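Local coordinates for protein VirX1 (Cyanophage Syn10, PDB 6QGM) that iodinates a diverse range of substrates as a marine viral halogenase, probably of the flavin-dependent type, at residues W418-T422 / Q423-Y427; E355-G358 / L359-T362; V403-H406 / Y407-M411. All blocks are in the same frame, centred on the assembly; numbering follows the deposited sequence.

Overall arrangement
Along the chain the three contacts come in series, none enclosing or crossing another, and each is a local turn that closes no long loop. Contact 2 comes first, where the buried run 355-358 leads into helix 360-373 near the centre of the chain. Contact 3 follows at the C-terminal end of helix 382-408, its centre about 19 Å from that of contact 2, with Glu355 and His406 joined by a probable hydrogen bond. Contact 1 lies at the C-terminal part of helix 416-424, about 9 Å from contact 3 between centres, and packs on it through Thr422, Tyr427 and Trp418. Both contacts 1 and 3 touch the second subunit, whereas contact 2 touches no other chain.

Contact 1: W418-T422 / Q423-Y427; sequences WKWCT and QMCNY
Lys419 gives its carbonyl to the last turns of helix 416-424: Gln423 N donates to Lys419 O at 3.0 Å, with an N-H...O angle of 131°. A glutamine suits this subunit border, because its amide reaches the second subunit twice, OE1 to Arg385 and NE2 to the carbonyl of Val380, both of that subunit. Next comes Trp420, whose carbonyl takes two amides. Cys425 N lies nearly along the C=O axis and makes an almost straight bond to Trp420 O (2.9 Å, 173°), while Met424 N adds a weak one. The first spans five residues instead of four, a wider, pi-type turn near the C-terminal end of the helix. This turn brings Cys425 over the indole, laid there with CG anti to the backbone N (chi1 -178°): Cys425 CB sits over one face of the six-membered ring, 3.6 Å from the centroid, as a CH-pi contact, and SG meets it obliquely in a sulfur-aromatic one. Small Cys425 fits against this broad ring, which also makes a cation-pi contact with Arg299. Met424 CB approaches Trp420 CD1 to 4.0 Å. Cys421 offers its carbonyl to a phenol long enough to reach back: Tyr427 OH donates to Cys421 O at 2.7 Å, in the carbonyl plane on a lone pair, while its ring stacks on Trp442. Thr422 packs beside Gln423 and on Ser410, its hydroxyl hydrogen-bonded to Arg412 O.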
loop_
_atom_site.group_PDB
_atom_site.type_symbol
_atom_site.label_atom_id
_atom_site.label_comp_id
_atom_site.label_asym_id
_atom_site.label_seq_id
_atom_site.Cartn_x
_atom_site.Cartn_y
_atom_site.Cartn_z
ATOM N N TRP B 418 27.945 2.204 20.394
ATOM C CA TRP B 418 27.539 1.034 19.571
ATOM C C TRP B 418 26.506 0.203 20.333
ATOM O O TRP B 418 25.600 -0.336 19.675
ATOM C CB TRP B 418 28.769 0.220 19.135
ATOM C CG TRP B 418 29.497 0.878 18.007
ATOM C CD1 TRP B 418 30.693 1.528 18.055
ATOM C CD2 TRP B 418 29.012 1.019 16.661
ATOM N NE1 TRP B 418 31.001 2.043 16.828
ATOM C CE2 TRP B 418 29.989 1.751 15.952
ATOM C CE3 TRP B 418 27.866 0.582 15.986
ATOM C CZ2 TRP B 418 29.840 2.061 14.603
ATOM C CZ3 TRP B 418 27.721 0.896 14.661
ATOM C CH2 TRP B 418 28.703 1.601 13.974
ATOM N N LYS B 419 26.605 0.135 21.668
ATOM C CA LYS B 419 25.564 -0.523 22.500
ATOM C C LYS B 419 24.239 0.213 22.258
ATOM O O LYS B 419 23.219 -0.478 22.089
ATOM C CB LYS B 419 25.977 -0.611 23.965
ATOM C CG LYS B 419 25.480 -1.877 24.656
ATOM C CD LYS B 419 25.706 -1.910 26.148
ATOM C CE LYS B 419 24.578 -2.581 26.926
ATOM N NZ LYS B 419 24.356 -1.951 28.257
ATOM N N TRP B 420 24.262 1.549 22.160
ATOM C CA TRP B 420 23.029 2.347 21.911
ATOM C C TRP B 420 22.469 2.030 20.521
ATOM O O TRP B 420 21.243 1.820 20.407
ATOM C CB TRP B 420 23.234 3.854 22.045
ATOM C CG TRP B 420 21.949 4.604 21.830
ATOM C CD1 TRP B 420 20.949 4.792 22.744
ATOM C CD2 TRP B 420 21.484 5.201 20.608
ATOM N NE1 TRP B 420 19.898 5.460 22.178
ATOM C CE2 TRP B 420 20.208 5.742 20.871
ATOM C CE3 TRP B 420 22.008 5.313 19.312
ATOM C CZ2 TRP B 420 19.462 6.401 19.890
ATOM C CZ3 TRP B 420 21.270 5.975 18.346
ATOM C CH2 TRP B 420 20.013 6.509 18.633
ATOM N N CYS B 421 23.335 2.037 19.504
ATOM C CA CYS B 421 22.958 1.891 18.075
ATOM C C CYS B 421 22.313 0.521 17.819
ATOM O O CYS B 421 21.360 0.486 17.027
ATOM C CB CYS B 421 24.158 2.078 17.163
ATOM S SG CYS B 421 24.707 3.800 17.060
ATOM N N THR B 422 22.793 -0.540 18.484
ATOM C CA THR B 422 22.514 -1.957 18.126
ATOM C C THR B 422 21.576 -2.630 19.122
ATOM O O THR B 422 21.014 -3.684 18.744
ATOM C CB THR B 422 23.796 -2.805 18.046
ATOM O OG1 THR B 422 24.502 -2.768 19.288
ATOM C CG2 THR B 422 24.722 -2.358 16.936
ATOM N N GLN B 423 21.449 -2.109 20.351
ATOM C CA GLN B 423 20.781 -2.849 21.456
ATOM C C GLN B 423 19.707 -1.998 22.141
ATOM O O GLN B 423 18.854 -2.609 22.791
ATOM C CB GLN B 423 21.824 -3.347 22.462
ATOM C CG GLN B 423 22.859 -4.292 21.858
ATOM C CD GLN B 423 22.243 -5.522 21.243
ATOM O OE1 GLN B 423 21.254 -6.053 21.752
ATOM N NE2 GLN B 423 22.818 -5.979 20.134
ATOM N N MET B 424 19.725 -0.668 22.022
ATOM C CA MET B 424 18.832 0.221 22.816
ATOM C C MET B 424 17.897 1.005 21.895
ATOM O O MET B 424 16.686 0.935 22.104
ATOM C CB MET B 424 19.643 1.167 23.701
ATOM C CG MET B 424 20.195 0.462 24.921
ATOM S SD MET B 424 20.566 1.630 26.248
ATOM C CE MET B 424 18.941 2.301 26.626
ATOM N N CYS B 425 18.420 1.707 20.899
ATOM C CA CYS B 425 17.614 2.526 19.954
ATOM C C CYS B 425 16.537 1.665 19.264
ATOM O O CYS B 425 16.887 0.604 18.694
ATOM C CB CYS B 425 18.506 3.168 18.908
ATOM S SG CYS B 425 17.582 4.241 17.787
ATOM N N ASN B 426 15.278 2.113 19.319
ATOM C CA ASN B 426 14.109 1.499 18.631
ATOM C C ASN B 426 13.866 2.217 17.303
ATOM O O ASN B 426 13.445 3.384 17.318
ATOM C CB ASN B 426 12.830 1.563 19.463
ATOM C CG ASN B 426 12.977 0.830 20.772
ATOM O OD1 ASN B 426 12.881 1.447 21.832
ATOM N ND2 ASN B 426 13.240 -0.468 20.694
ATOM N N TYR B 427 14.085 1.522 16.187
ATOM C CA TYR B 427 14.054 2.124 14.838
ATOM C C TYR B 427 12.659 2.008 14.224
ATOM O O TYR B 427 12.438 2.616 13.161
ATOM C CB TYR B 427 15.145 1.478 13.992
ATOM C CG TYR B 427 16.562 1.785 14.436
ATOM C CD1 TYR B 427 17.236 2.910 13.981
ATOM C CD2 TYR B 427 17.238 0.945 15.308
ATOM C CE1 TYR B 427 18.536 3.178 14.369
ATOM C CE2 TYR B 427 18.543 1.197 15.703
ATOM C CZ TYR B 427 19.198 2.314 15.226
ATOM O OH TYR B 427 20.484 2.572 15.604
#

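Contact 2: E355-G358 / L359-T362; sequences ESTG and LLTT
Thr357 and Leu360 meet across a beta-turn that leads into helix 360-373, and the turn has a single hydrogen bond at its heart: Leu360 N donates to Thr357 O at 2.8 Å. The amide comes from above the carbonyl plane, 46° out of it, so it does not use a lone pair. The Glu-Ser-Thr-Gly run that ends in this turn resembles the one found at the active site of flavin-dependent tryptophan halogenases, where the Thr-Gly backbone lies at the halide site; given the shared sequence and family, a similar role is probable here, although this is the apo form. The tightly packed part is the inner side of the turn. There Leu360 CB lies against Thr357 O, and Leu360 CD2 approaches Thr357 OG1 to 3.3 Å. Two torsions bring about this meeting: OG1 of Thr357 stands anti to its amide nitrogen (chi1 -178°), and CG of Leu360 is likewise anti to its own (chi1 180°). A threonine suits 357 because its short side chain lies beside the leucine methyl while its carbonyl accepts Leu360 N. Leucine suits its place because its branched end also reaches Leu50 and helix 382-408 at Gln395 and Phe399. Gly358, with no side chain to fit in, suits the sharp bend between the two. The looser side belongs to Thr361, partly exposed, whose side chain meets 355-358 through its methyl. Its hydroxyl is hydrogen-bonded to the carbonyls of Gly345 and Gly349, while Thr361 CG2 rests 3.4 Å from Gly358 O.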
loop_
_atom_site.group_PDB
_atom_site.type_symbol
_atom_site.label_atom_id
_atom_site.label_comp_id
_atom_site.label_asym_id
_atom_site.label_seq_id
_atom_site.Cartn_x
_atom_site.Cartn_y
_atom_site.Cartn_z
ATOM N N GLU B 355 26.293 7.297 3.170
ATOM C CA GLU B 355 25.842 6.787 1.857
ATOM C C GLU B 355 26.102 7.865 0.794
ATOM O O GLU B 355 25.383 7.904 -0.209
ATOM C CB GLU B 355 24.386 6.330 1.970
ATOM C CG GLU B 355 24.248 4.917 2.497
ATOM C CD GLU B 355 24.868 3.827 1.625
ATOM O OE1 GLU B 355 24.864 4.003 0.375
ATOM O OE2 GLU B 355 25.365 2.806 2.187
ATOM N N SER B 356 27.155 8.653 0.982
ATOM C CA SER B 356 27.680 9.650 0.017
ATOM C C SER B 356 26.520 10.490 -0.486
ATOM O O SER B 356 26.395 10.693 -1.703
ATOM C CB SER B 356 28.397 8.968 -1.113
ATOM O OG SER B 356 29.407 8.100 -0.610
ATOM N N THR B 357 25.709 10.950 0.449
ATOM C CA THR B 357 24.375 11.559 0.218
ATOM C C THR B 357 24.519 13.098 0.310
ATOM O O THR B 357 23.552 13.793 -0.040
ATOM C CB THR B 357 23.368 10.805 1.105
ATOM O OG1 THR B 357 22.047 11.294 0.915
ATOM C CG2 THR B 357 23.722 10.798 2.577
ATOM N N GLY B 358 25.715 13.590 0.664
ATOM C CA GLY B 358 26.090 15.020 0.706
ATOM C C GLY B 358 25.339 15.874 -0.307
ATOM O O GLY B 358 24.574 16.731 0.100
ATOM N N LEU B 359 25.535 15.639 -1.596
ATOM C CA LEU B 359 24.992 16.484 -2.698
ATOM C C LEU B 359 23.538 16.123 -3.025
ATOM O O LEU B 359 22.976 16.808 -3.918
ATOM C CB LEU B 359 25.861 16.319 -3.957
ATOM C CG LEU B 359 27.180 17.095 -3.978
ATOM C CD1 LEU B 359 27.729 17.169 -5.398
ATOM C CD2 LEU B 359 27.021 18.500 -3.414
ATOM N N LEU B 360 22.928 15.132 -2.364
ATOM C CA LEU B 360 21.569 14.624 -2.730
ATOM C C LEU B 360 20.541 15.747 -2.558
ATOM O O LEU B 360 19.838 16.099 -3.509
ATOM C CB LEU B 360 21.192 13.435 -1.843
ATOM C CG LEU B 360 19.814 12.842 -2.126
ATOM C CD1 LEU B 360 19.834 12.062 -3.439
ATOM C CD2 LEU B 360 19.372 11.949 -0.972
ATOM N N THR B 361 20.461 16.247 -1.332
ATOM C CA THR B 361 19.661 17.426 -0.920
ATOM C C THR B 361 19.778 18.530 -1.991
ATOM O O THR B 361 18.832 19.334 -2.100
ATOM C CB THR B 361 20.072 17.823 0.507
ATOM O OG1 THR B 361 19.286 18.945 0.899
ATOM C CG2 THR B 361 21.547 18.150 0.645
ATOM N N THR B 362 20.878 18.572 -2.760
ATOM C CA THR B 362 21.188 19.651 -3.740
ATOM C C THR B 362 20.652 19.306 -5.141
ATOM O O THR B 362 19.744 20.044 -5.578
ATOM C CB THR B 362 22.683 19.990 -3.763
ATOM O OG1 THR B 362 23.087 20.209 -2.410
ATOM C CG2 THR B 362 23.014 21.198 -4.615
#

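Contact 3: V403-H406 / Y407-M411; sequences VAMH and YAYSM
This is a local contact within the last turns of helix 382-408, where Val403, Ala404 and Met405 meet Tyr407, Ala408 and Tyr409 in a buried region. Ala404 O accepts two amides. Ala408 N makes the regular alpha-helical bond at 3.0 Å, whereas Tyr407 N makes a 3-10-like one at 3.1 Å from above the carbonyl plane, 57° out of it. The bond one step later is weak, Tyr409 N to Met405 O at 3.4 Å, as the helix gives way to loop. This C-terminal turn is packed between helix 416-424, where Tyr407 touches Cys421, and helices 441-451 and 462-468, where Tyr409 meets Leu445 and Ile466. Tyr409 sets its edge against the Met405 carbonyl, with CD2 3.3 Å from Met405 O in the plane of the ring. The extended chain of Met405 runs side by side with that ring, CG lying 4.1 Å from Tyr409 CE2; a long flexible thioether suits this place because it also reaches Trp442 and Ile462. Tyr407 CD2 approaches Val403 O to 3.6 Å obliquely. Its CG stands anti to its carbonyl carbon (chi1 -64°), turning the ring back along the helix, and its hydroxyl is hydrogen-bonded to Glu352 OE2. His406 bridges outward, NE2 hydrogen-bonded to Glu355 and ND1 to Phe402 O. The small Ala408 packs close to Ala383 of the second subunit, and Tyr409 O accepts from Arg376 of that subunit.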
loop_
_atom_site.group_PDB
_atom_site.type_symbol
_atom_site.label_atom_id
_atom_site.label_comp_id
_atom_site.label_asym_id
_atom_site.label_seq_id
_atom_site.Cartn_x
_atom_site.Cartn_y
_atom_site.Cartn_z
ATOM N N VAL B 403 20.486 4.960 5.996
ATOM C CA VAL B 403 21.749 5.265 6.732
ATOM C C VAL B 403 21.625 4.674 8.147
ATOM O O VAL B 403 22.580 4.040 8.589
ATOM C CB VAL B 403 22.044 6.781 6.726
ATOM C CG1 VAL B 403 23.128 7.177 7.702
ATOM C CG2 VAL B 403 22.407 7.252 5.338
ATOM N N ALA B 404 20.473 4.824 8.808
ATOM C CA ALA B 404 20.227 4.288 10.166
ATOM C C ALA B 404 20.418 2.761 10.179
ATOM O O ALA B 404 20.920 2.246 11.200
ATOM C CB ALA B 404 18.850 4.678 10.657
ATOM N N MET B 405 20.066 2.064 9.088
ATOM C CA MET B 405 20.152 0.584 9.005
ATOM C C MET B 405 21.610 0.114 9.083
ATOM O O MET B 405 21.827 -0.996 9.587
ATOM C CB MET B 405 19.504 0.071 7.718
ATOM C CG MET B 405 17.996 0.066 7.774
ATOM S SD MET B 405 17.227 -0.766 6.386
ATOM C CE MET B 405 15.493 -0.568 6.790
ATOM N N HIS B 406 22.566 0.927 8.627
ATOM C CA HIS B 406 24.030 0.639 8.696
ATOM C C HIS B 406 24.478 0.456 10.151
ATOM O O HIS B 406 25.414 -0.332 10.386
ATOM C CB HIS B 406 24.863 1.762 8.063
ATOM C CG HIS B 406 24.671 1.932 6.593
ATOM N ND1 HIS B 406 23.441 2.184 6.031
ATOM C CD2 HIS B 406 25.549 1.931 5.576
ATOM C CE1 HIS B 406 23.568 2.299 4.721
ATOM N NE2 HIS B 406 24.853 2.151 4.422
ATOM N N TYR B 407 23.861 1.192 11.074
ATOM C CA TYR B 407 24.161 1.159 12.526
ATOM C C TYR B 407 23.353 0.035 13.179
ATOM O O TYR B 407 23.917 -0.774 13.925
ATOM C CB TYR B 407 23.834 2.507 13.181
ATOM C CG TYR B 407 24.660 3.681 12.716
ATOM C CD1 TYR B 407 25.937 3.881 13.194
ATOM C CD2 TYR B 407 24.149 4.611 11.826
ATOM C CE1 TYR B 407 26.708 4.958 12.789
ATOM C CE2 TYR B 407 24.898 5.692 11.400
ATOM C CZ TYR B 407 26.186 5.866 11.885
ATOM O OH TYR B 407 26.941 6.935 11.487
ATOM N N ALA B 408 22.055 -0.000 12.882
ATOM C CA ALA B 408 21.035 -0.799 13.590
ATOM C C ALA B 408 21.409 -2.285 13.600
ATOM O O ALA B 408 21.137 -2.958 14.620
ATOM C CB ALA B 408 19.698 -0.588 12.925
ATOM N N TYR B 409 21.995 -2.772 12.500
ATOM C CA TYR B 409 22.239 -4.213 12.238
ATOM C C TYR B 409 23.692 -4.594 12.533
ATOM O O TYR B 409 24.010 -5.771 12.380
ATOM C CB TYR B 409 21.818 -4.539 10.808
ATOM C CG TYR B 409 20.326 -4.541 10.633
ATOM C CD1 TYR B 409 19.565 -5.578 11.148
ATOM C CD2 TYR B 409 19.669 -3.503 9.992
ATOM C CE1 TYR B 409 18.190 -5.618 10.992
ATOM C CE2 TYR B 409 18.290 -3.504 9.857
ATOM C CZ TYR B 409 17.553 -4.562 10.373
ATOM O OH TYR B 409 16.198 -4.556 10.283
ATOM N N SER B 410 24.532 -3.646 12.963
ATOM C CA SER B 410 25.941 -3.923 13.339
ATOM C C SER B 410 25.976 -4.940 14.480
ATOM O O SER B 410 24.980 -5.026 15.243
ATOM C CB SER B 410 26.675 -2.678 13.712
ATOM O OG SER B 410 27.973 -2.995 14.190
ATOM N N MET B 411 27.084 -5.679 14.591
ATOM C CA MET B 411 27.343 -6.608 15.723
ATOM C C MET B 411 28.026 -5.849 16.867
ATOM O O MET B 411 28.061 -6.395 17.985
ATOM C CB MET B 411 28.209 -7.795 15.301
ATOM C CG MET B 411 27.535 -8.628 14.239
ATOM S SD MET B 411 28.405 -10.168 13.874
ATOM C CE MET B 411 28.140 -11.051 15.410
#